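Local coordinates for putative polyketide synthase (Brevibacillus brevis, PDB 5HU7), which is a dehydratase domain of a trans-AT polyketide synthase and probably removes water from beta-hydroxyacyl intermediates during polyketide chain assembly, at residues A[48-60]-A[238-250]. Sequence-based numbering, arbitrary orientation.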
ATOM      1  N   ARG A  48      -3.880  21.868  17.009  1.00 72.84           N
ATOM      2  CA  ARG A  48      -4.446  21.062  18.076  1.00 70.74           C
ATOM      3  C   ARG A  48      -3.850  19.663  18.120  1.00 68.74           C
ATOM      4  O   ARG A  48      -3.250  19.205  17.174  1.00 66.37           O
ATOM      5  CB  ARG A  48      -5.981  20.976  17.955  1.00 73.36           C
ATOM      6  CG  ARG A  48      -6.466  20.327  16.684  1.00 79.97           C
ATOM      7  CD  ARG A  48      -7.945  20.475  16.588  1.00 86.06           C
ATOM      8  NE  ARG A  48      -8.527  19.833  15.417  1.00 91.04           N
ATOM      9  CZ  ARG A  48      -8.392  20.270  14.170  1.00 98.75           C
ATOM     10  NH1 ARG A  48      -7.656  21.343  13.908  1.00 89.45           N
ATOM     11  NH2 ARG A  48      -8.981  19.628  13.173  1.00 77.91           N
ATOM     12  N   PHE A  49      -4.078  18.988  19.209  1.00 67.53           N
ATOM     13  CA  PHE A  49      -3.588  17.636  19.459  1.00 65.08           C
ATOM     14  C   PHE A  49      -4.359  16.653  18.621  1.00 68.50           C
ATOM     15  O   PHE A  49      -5.579  16.781  18.505  1.00 69.56           O
ATOM     16  CB  PHE A  49      -3.770  17.255  20.950  1.00 66.43           C
ATOM     17  CG  PHE A  49      -2.961  18.078  21.923  1.00 70.09           C
ATOM     18  CD1 PHE A  49      -1.586  18.228  21.756  1.00 73.95           C
ATOM     19  CD2 PHE A  49      -3.565  18.687  23.017  1.00 72.33           C
ATOM     20  CE1 PHE A  49      -0.836  19.007  22.650  1.00 75.97           C
ATOM     21  CE2 PHE A  49      -2.815  19.467  23.900  1.00 77.16           C
ATOM     22  CZ  PHE A  49      -1.454  19.633  23.700  1.00 75.30           C
ATOM     23  N   PHE A  50      -3.664  15.652  18.056  1.00 64.85           N
ATOM     24  CA  PHE A  50      -4.318  14.566  17.318  1.00 64.43           C
ATOM     25  C   PHE A  50      -5.262  13.856  18.295  1.00 68.55           C
ATOM     26  O   PHE A  50      -4.858  13.626  19.427  1.00 69.09           O
ATOM     27  CB  PHE A  50      -3.279  13.562  16.799  1.00 64.86           C
ATOM     28  CG  PHE A  50      -3.787  12.560  15.788  1.00 65.49           C
ATOM     29  CD1 PHE A  50      -4.105  12.959  14.494  1.00 69.19           C
ATOM     30  CD2 PHE A  50      -3.780  11.205  16.066  1.00 65.61           C
ATOM     31  CE1 PHE A  50      -4.517  12.038  13.544  1.00 69.54           C
ATOM     32  CE2 PHE A  50      -4.127  10.271  15.090  1.00 67.46           C
ATOM     33  CZ  PHE A  50      -4.503  10.690  13.844  1.00 67.39           C
ATOM     34  N   PRO A  51      -6.515  13.534  17.930  1.00 67.10           N
ATOM     35  CA  PRO A  51      -7.407  12.870  18.894  1.00 65.80           C
ATOM     36  C   PRO A  51      -6.854  11.568  19.474  1.00 68.63           C
ATOM     37  O   PRO A  51      -6.255  10.787  18.751  1.00 68.14           O
ATOM     38  CB  PRO A  51      -8.691  12.638  18.097  1.00 67.74           C
ATOM     39  CG  PRO A  51      -8.624  13.515  16.962  1.00 73.38           C
ATOM     40  CD  PRO A  51      -7.197  13.782  16.642  1.00 69.89           C
ATOM     41  N   LEU A  52      -7.046  11.351  20.776  1.00 65.61           N
ATOM     42  CA  LEU A  52      -6.576  10.164  21.513  1.00 65.73           C
ATOM     43  C   LEU A  52      -6.976   8.819  20.839  1.00 68.72           C
ATOM     44  O   LEU A  52      -6.100   8.034  20.465  1.00 66.74           O
ATOM     45  CB  LEU A  52      -7.045  10.236  22.991  1.00 66.51           C
ATOM     46  CG  LEU A  52      -6.474  11.379  23.864  1.00 72.78           C
ATOM     47  CD1 LEU A  52      -7.111  11.466  25.293  1.00 74.28           C
ATOM     48  CD2 LEU A  52      -4.991  11.357  23.912  1.00 74.50           C
ATOM     49  N   ILE A  53      -8.277   8.579  20.653  1.00 65.92           N
ATOM     50  CA  ILE A  53      -8.782   7.376  19.960  1.00 67.09           C
ATOM     51  C   ILE A  53      -8.267   7.207  18.532  1.00 64.83           C
ATOM     52  O   ILE A  53      -8.208   6.084  18.029  1.00 63.16           O
ATOM     53  CB  ILE A  53     -10.331   7.288  19.975  1.00 73.01           C
ATOM     54  CG1 ILE A  53     -10.959   8.619  19.408  1.00 77.24           C
ATOM     55  CG2 ILE A  53     -10.804   6.934  21.402  1.00 74.92           C
ATOM     56  CD1 ILE A  53     -12.368   8.562  19.082  1.00100.51           C
ATOM     57  N   ALA A  54      -7.904   8.296  17.879  1.00 59.34           N
ATOM     58  CA  ALA A  54      -7.409   8.207  16.522  1.00 59.52           C
ATOM     59  C   ALA A  54      -6.097   7.428  16.467  1.00 62.04           C
ATOM     60  O   ALA A  54      -5.884   6.680  15.520  1.00 61.16           O
ATOM     61  CB  ALA A  54      -7.241   9.579  15.929  1.00 61.07           C
ATOM     62  N   TYR A  55      -5.271   7.505  17.544  1.00 56.77           N
ATOM     63  CA  TYR A  55      -4.028   6.749  17.634  1.00 55.08           C
ATOM     64  C   TYR A  55      -4.301   5.254  17.725  1.00 58.99           C
ATOM     65  O   TYR A  55      -3.558   4.468  17.148  1.00 62.28           O
ATOM     66  CB  TYR A  55      -3.239   7.161  18.886  1.00 54.10           C
ATOM     67  CG  TYR A  55      -2.672   8.561  18.860  1.00 52.85           C
ATOM     68  CD1 TYR A  55      -1.508   8.850  18.144  1.00 54.28           C
ATOM     69  CD2 TYR A  55      -3.213   9.560  19.650  1.00 53.90           C
ATOM     70  CE1 TYR A  55      -0.903  10.109  18.227  1.00 53.96           C
ATOM     71  CE2 TYR A  55      -2.634  10.826  19.719  1.00 55.40           C
ATOM     72  CZ  TYR A  55      -1.457  11.082  19.038  1.00 58.83           C
ATOM     73  OH  TYR A  55      -0.867  12.308  19.129  1.00 66.43           O
ATOM     74  N   LEU A  56      -5.355   4.856  18.452  1.00 52.71           N
ATOM     75  CA  LEU A  56      -5.699   3.452  18.624  1.00 53.16           C
ATOM     76  C   LEU A  56      -6.303   2.864  17.381  1.00 56.56           C
ATOM     77  O   LEU A  56      -5.980   1.742  16.993  1.00 57.01           O
ATOM     78  CB  LEU A  56      -6.662   3.297  19.784  1.00 55.04           C
ATOM     79  CG  LEU A  56      -6.185   3.821  21.154  1.00 58.89           C
ATOM     80  CD1 LEU A  56      -7.324   3.734  22.156  1.00 59.79           C
ATOM     81  CD2 LEU A  56      -4.995   3.070  21.638  1.00 56.80           C
ATOM     82  N   GLU A  57      -7.209   3.611  16.779  1.00 55.63           N
ATOM     83  CA  GLU A  57      -7.885   3.258  15.521  1.00 57.22           C
ATOM     84  C   GLU A  57      -6.880   3.122  14.347  1.00 59.83           C
ATOM     85  O   GLU A  57      -6.965   2.158  13.596  1.00 57.73           O
ATOM     86  CB  GLU A  57      -8.958   4.310  15.206  1.00 59.26           C
ATOM     87  CG  GLU A  57      -9.829   4.031  14.009  1.00 66.96           C
ATOM     88  CD  GLU A  57     -10.483   2.671  13.972  1.00 77.12           C
ATOM     89  OE1 GLU A  57     -10.908   2.198  15.043  1.00 83.54           O
ATOM     90  OE2 GLU A  57     -10.546   2.053  12.884  1.00 78.18           O
ATOM     91  N   MET A  58      -5.917   4.058  14.236  1.00 59.49           N
ATOM     92  CA  MET A  58      -4.865   4.026  13.207  1.00 61.31           C
ATOM     93  C   MET A  58      -3.963   2.792  13.382  1.00 62.32           C
ATOM     94  O   MET A  58      -3.707   2.078  12.429  1.00 60.83           O
ATOM     95  CB  MET A  58      -4.017   5.308  13.237  1.00 64.81           C
ATOM     96  CG  MET A  58      -3.226   5.521  11.976  1.00 72.62           C
ATOM     97  SD  MET A  58      -1.977   6.839  12.029  1.00 79.27           S
ATOM     98  CE  MET A  58      -2.909   8.152  12.263  1.00 76.29           C
ATOM     99  N   ALA A  59      -3.502   2.543  14.604  1.00 57.62           N
ATOM    100  CA  ALA A  59      -2.663   1.389  14.940  1.00 55.92           C
ATOM    101  C   ALA A  59      -3.368   0.065  14.662  1.00 58.77           C
ATOM    102  O   ALA A  59      -2.752  -0.865  14.138  1.00 59.89           O
ATOM    103  CB  ALA A  59      -2.291   1.457  16.400  1.00 55.36           C
ATOM    104  N   ARG A  60      -4.658  -0.010  14.989  1.00 53.77           N
ATOM    105  CA  ARG A  60      -5.473  -1.201  14.764  1.00 55.07           C
ATOM    106  C   ARG A  60      -5.659  -1.457  13.281  1.00 63.43           C
ATOM    107  O   ARG A  60      -5.609  -2.597  12.846  1.00 66.92           O
ATOM    108  CB  ARG A  60      -6.842  -0.985  15.424  1.00 55.86           C
ATOM    109  CG  ARG A  60      -7.767  -2.181  15.357  1.00 60.54           C
ATOM    110  CD  ARG A  60      -9.186  -1.728  15.436  1.00 69.87           C
ATOM    111  NE  ARG A  60      -9.585  -0.927  14.263  1.00 80.89           N
ATOM    112  CZ  ARG A  60      -9.949  -1.409  13.075  1.00 92.63           C
ATOM    113  NH1 ARG A  60      -9.965  -2.722  12.858  1.00 86.13           N
ATOM    114  NH2 ARG A  60     -10.306  -0.583  12.097  1.00 75.14           N
ATOM    115  N   LEU A 238      -6.085  18.689  29.319  1.00 82.58           N
ATOM    116  CA  LEU A 238      -5.416  17.596  28.609  1.00 78.51           C
ATOM    117  C   LEU A 238      -4.249  18.077  27.793  1.00 79.10           C
ATOM    118  O   LEU A 238      -4.342  19.112  27.148  1.00 81.02           O
ATOM    119  CB  LEU A 238      -6.382  16.811  27.711  1.00 76.54           C
ATOM    120  CG  LEU A 238      -7.574  16.133  28.399  1.00 81.60           C
ATOM    121  CD1 LEU A 238      -8.313  15.237  27.415  1.00 81.86           C
ATOM    122  CD2 LEU A 238      -7.157  15.312  29.617  1.00 82.01           C
ATOM    123  N   ASP A 239      -3.143  17.336  27.824  1.00 72.01           N
ATOM    124  CA  ASP A 239      -1.918  17.670  27.084  1.00 70.53           C
ATOM    125  C   ASP A 239      -1.687  16.790  25.854  1.00 70.59           C
ATOM    126  O   ASP A 239      -0.567  16.758  25.343  1.00 72.74           O
ATOM    127  CB  ASP A 239      -0.704  17.622  28.031  1.00 73.67           C
ATOM    128  CG  ASP A 239      -0.278  16.255  28.550  1.00 78.73           C
ATOM    129  OD1 ASP A 239      -0.945  15.255  28.220  1.00 76.07           O
ATOM    130  OD2 ASP A 239       0.694  16.197  29.326  1.00 87.77           O
ATOM    131  N   GLY A 240      -2.701  16.051  25.411  1.00 62.50           N
ATOM    132  CA  GLY A 240      -2.573  15.189  24.244  1.00 60.77           C
ATOM    133  C   GLY A 240      -1.901  13.834  24.471  1.00 61.23           C
ATOM    134  O   GLY A 240      -1.796  13.041  23.532  1.00 57.79           O
ATOM    135  N   THR A 241      -1.459  13.529  25.700  1.00 57.98           N
ATOM    136  CA  THR A 241      -0.831  12.240  25.993  1.00 57.17           C
ATOM    137  C   THR A 241      -1.785  11.260  26.687  1.00 58.47           C
ATOM    138  O   THR A 241      -2.769  11.643  27.301  1.00 59.57           O
ATOM    139  CB  THR A 241       0.455  12.398  26.841  1.00 63.32           C
ATOM    140  OG1 THR A 241       0.129  12.765  28.173  1.00 60.53           O
ATOM    141  CG2 THR A 241       1.479  13.349  26.215  1.00 60.64           C
ATOM    142  N   PHE A 242      -1.457  10.000  26.612  1.00 54.59           N
ATOM    143  CA  PHE A 242      -2.157   8.960  27.321  1.00 55.50           C
ATOM    144  C   PHE A 242      -1.333   7.688  27.352  1.00 57.67           C
ATOM    145  O   PHE A 242      -0.410   7.526  26.566  1.00 56.58           O
ATOM    146  CB  PHE A 242      -3.539   8.675  26.706  1.00 57.18           C
ATOM    147  CG  PHE A 242      -3.505   7.869  25.418  1.00 57.63           C
ATOM    148  CD1 PHE A 242      -3.512   6.472  25.445  1.00 59.62           C
ATOM    149  CD2 PHE A 242      -3.516   8.499  24.187  1.00 57.96           C
ATOM    150  CE1 PHE A 242      -3.605   5.738  24.264  1.00 58.68           C
ATOM    151  CE2 PHE A 242      -3.581   7.760  23.010  1.00 59.89           C
ATOM    152  CZ  PHE A 242      -3.644   6.395  23.054  1.00 57.55           C
ATOM    153  N   THR A 243      -1.689   6.796  28.282  1.00 54.87           N
ATOM    154  CA  THR A 243      -1.164   5.446  28.406  1.00 54.18           C
ATOM    155  C   THR A 243      -2.353   4.495  28.524  1.00 56.94           C
ATOM    156  O   THR A 243      -3.401   4.878  29.055  1.00 56.52           O
ATOM    157  CB  THR A 243      -0.208   5.273  29.604  1.00 66.19           C
ATOM    158  OG1 THR A 243      -0.892   5.618  30.797  1.00 71.60           O
ATOM    159  CG2 THR A 243       1.075   6.081  29.458  1.00 63.10           C
ATOM    160  N   LEU A 244      -2.198   3.265  28.025  1.00 52.95           N
ATOM    161  CA  LEU A 244      -3.256   2.264  28.112  1.00 51.65           C
ATOM    162  C   LEU A 244      -2.626   0.922  28.274  1.00 53.07           C
ATOM    163  O   LEU A 244      -1.928   0.449  27.387  1.00 50.60           O
ATOM    164  CB  LEU A 244      -4.137   2.370  26.860  1.00 50.45           C
ATOM    165  CG  LEU A 244      -5.224   1.349  26.593  1.00 54.51           C
ATOM    166  CD1 LEU A 244      -6.225   1.343  27.625  1.00 55.38           C
ATOM    167  CD2 LEU A 244      -5.902   1.652  25.282  1.00 60.74           C
ATOM    168  N   GLU A 245      -2.837   0.310  29.424  1.00 52.76           N
ATOM    169  CA  GLU A 245      -2.253  -0.987  29.706  1.00 53.02           C
ATOM    170  C   GLU A 245      -2.750  -2.088  28.803  1.00 55.86           C
ATOM    171  O   GLU A 245      -1.945  -2.886  28.359  1.00 55.59           O
ATOM    172  CB  GLU A 245      -2.419  -1.377  31.185  1.00 56.01           C
ATOM    173  CG  GLU A 245      -1.249  -0.944  32.053  1.00 79.63           C
ATOM    174  CD  GLU A 245       0.107  -1.443  31.568  1.00117.37           C
ATOM    175  OE1 GLU A 245       0.333  -2.677  31.588  1.00101.21           O
ATOM    176  OE2 GLU A 245       0.896  -0.608  31.061  1.00119.14           O
ATOM    177  N   GLU A 246      -4.047  -2.139  28.528  1.00 51.73           N
ATOM    178  CA  GLU A 246      -4.605  -3.183  27.696  1.00 50.19           C
ATOM    179  C   GLU A 246      -5.861  -2.747  27.025  1.00 54.91           C
ATOM    180  O   GLU A 246      -6.653  -2.027  27.619  1.00 56.18           O
ATOM    181  CB  GLU A 246      -4.877  -4.445  28.543  1.00 51.83           C
ATOM    182  CG  GLU A 246      -5.078  -5.717  27.740  1.00 59.88           C
ATOM    183  CD  GLU A 246      -5.295  -6.931  28.623  1.00 92.24           C
ATOM    184  OE1 GLU A 246      -6.445  -7.130  29.083  1.00 84.77           O
ATOM    185  OE2 GLU A 246      -4.308  -7.663  28.882  1.00 91.55           O
ATOM    186  N   LEU A 247      -6.063  -3.222  25.809  1.00 51.47           N
ATOM    187  CA  LEU A 247      -7.227  -2.946  24.995  1.00 52.89           C
ATOM    188  C   LEU A 247      -7.564  -4.233  24.297  1.00 55.88           C
ATOM    189  O   LEU A 247      -6.720  -4.760  23.565  1.00 53.34           O
ATOM    190  CB  LEU A 247      -6.892  -1.855  23.960  1.00 53.73           C
ATOM    191  CG  LEU A 247      -7.809  -1.668  22.752  1.00 61.54           C
ATOM    192  CD1 LEU A 247      -9.210  -1.391  23.157  1.00 61.88           C
ATOM    193  CD2 LEU A 247      -7.329  -0.504  21.891  1.00 69.31           C
ATOM    194  N   GLU A 248      -8.793  -4.733  24.489  1.00 50.78           N
ATOM    195  CA  GLU A 248      -9.255  -5.936  23.830  1.00 50.98           C
ATOM    196  C   GLU A 248     -10.426  -5.566  22.942  1.00 54.91           C
ATOM    197  O   GLU A 248     -11.300  -4.860  23.385  1.00 55.46           O
ATOM    198  CB  GLU A 248      -9.599  -7.012  24.868  1.00 53.43           C
ATOM    199  CG  GLU A 248      -8.344  -7.632  25.470  1.00 54.99           C
ATOM    200  CD  GLU A 248      -8.540  -8.696  26.524  1.00 65.99           C
ATOM    201  OE1 GLU A 248      -9.704  -8.940  26.908  1.00 64.92           O
ATOM    202  OE2 GLU A 248      -7.539  -9.339  26.920  1.00 62.13           O
ATOM    203  N   ILE A 249     -10.401  -5.961  21.677  1.00 53.55           N
ATOM    204  CA  ILE A 249     -11.473  -5.705  20.721  1.00 55.64           C
ATOM    205  C   ILE A 249     -12.068  -7.097  20.420  1.00 61.69           C
ATOM    206  O   ILE A 249     -11.379  -7.941  19.859  1.00 59.85           O
ATOM    207  CB  ILE A 249     -10.965  -4.985  19.454  1.00 58.97           C
ATOM    208  CG1 ILE A 249     -10.202  -3.693  19.809  1.00 58.45           C
ATOM    209  CG2 ILE A 249     -12.146  -4.668  18.527  1.00 62.69           C
ATOM    210  CD1 ILE A 249      -9.465  -3.047  18.606  1.00 65.21           C
ATOM    211  N   TYR A 250     -13.317  -7.335  20.845  1.00 61.09           N
ATOM    212  CA  TYR A 250     -13.973  -8.654  20.748  1.00 63.24           C
ATOM    213  C   TYR A 250     -14.682  -8.940  19.427  1.00 76.23           C
ATOM    214  O   TYR A 250     -14.931 -10.101  19.119  1.00 78.94           O
ATOM    215  CB  TYR A 250     -14.937  -8.833  21.914  1.00 62.23           C
ATOM    216  CG  TYR A 250     -14.237  -8.655  23.242  1.00 59.06           C
ATOM    217  CD1 TYR A 250     -13.245  -9.529  23.646  1.00 61.15           C
ATOM    218  CD2 TYR A 250     -14.494  -7.550  24.039  1.00 58.96           C
ATOM    219  CE1 TYR A 250     -12.563  -9.346  24.850  1.00 60.17           C
ATOM    220  CE2 TYR A 250     -13.817  -7.351  25.233  1.00 58.83           C
ATOM    221  CZ  TYR A 250     -12.871  -8.266  25.652  1.00 63.10           C
ATOM    222  OH  TYR A 250     -12.228  -8.052  26.843  1.00 56.36           O
TER
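Phe242 points its ring from strand 241-249 into the first turns of helix 52-65, where Leu52, Tyr55 and Leu56 close round it. Leu52 makes the tightest approach, its CD2 lying 3.2 Å from Phe242 CD2, with the leucine and the ring running alongside one another in opposing directions; Leu52 CD2 also reaches Gly240 O at 3.6 Å. Tyr55 and Leu56 come in near the plane of the ring instead: Tyr55 CD2 meets its edge at Phe242 CE2, 3.8 Å away, while the tyrosine hydroxyl is held by the backbone N of Leu88, and Leu56 CD2 sits 3.9 Å from Phe242 CZ. This placement depends on the first torsion of Phe242, which sets CG between the backbone N and the carbonyl carbon (chi1 76°). Cut back to an alanine, this position is likely to leave a gap beneath the helix, and the methyls of Leu52 and Leu56 without their shared aromatic partner. The arrangement is the one expected of a hot-dog fold, in which a long helix is wrapped by antiparallel strands; the polyketide synthase dehydratase is a double hot dog, and here a helix from the N-terminal part of the chain packs on a strand from the C-terminal part, the axes of 52-60 and 241-244 running at 51° to each other. Farther along, Leu56 bridges to Leu244 and Leu247, and Arg60 lays its CD 3.4 Å from Ile249 CD1 while its guanidinium pairs with Glu57 OE2, which also bonds His13. At the other end Phe49 covers the corner at Gly240: Gly240 CA stands over its ring in a CH-pi contact, 3.9 Å from the centroid, and Asp239 O lies over the same face near the rim. Asp239 OD1 accepts from Thr241 N in an Asx turn and also from Thr241 OG1, bracing that corner.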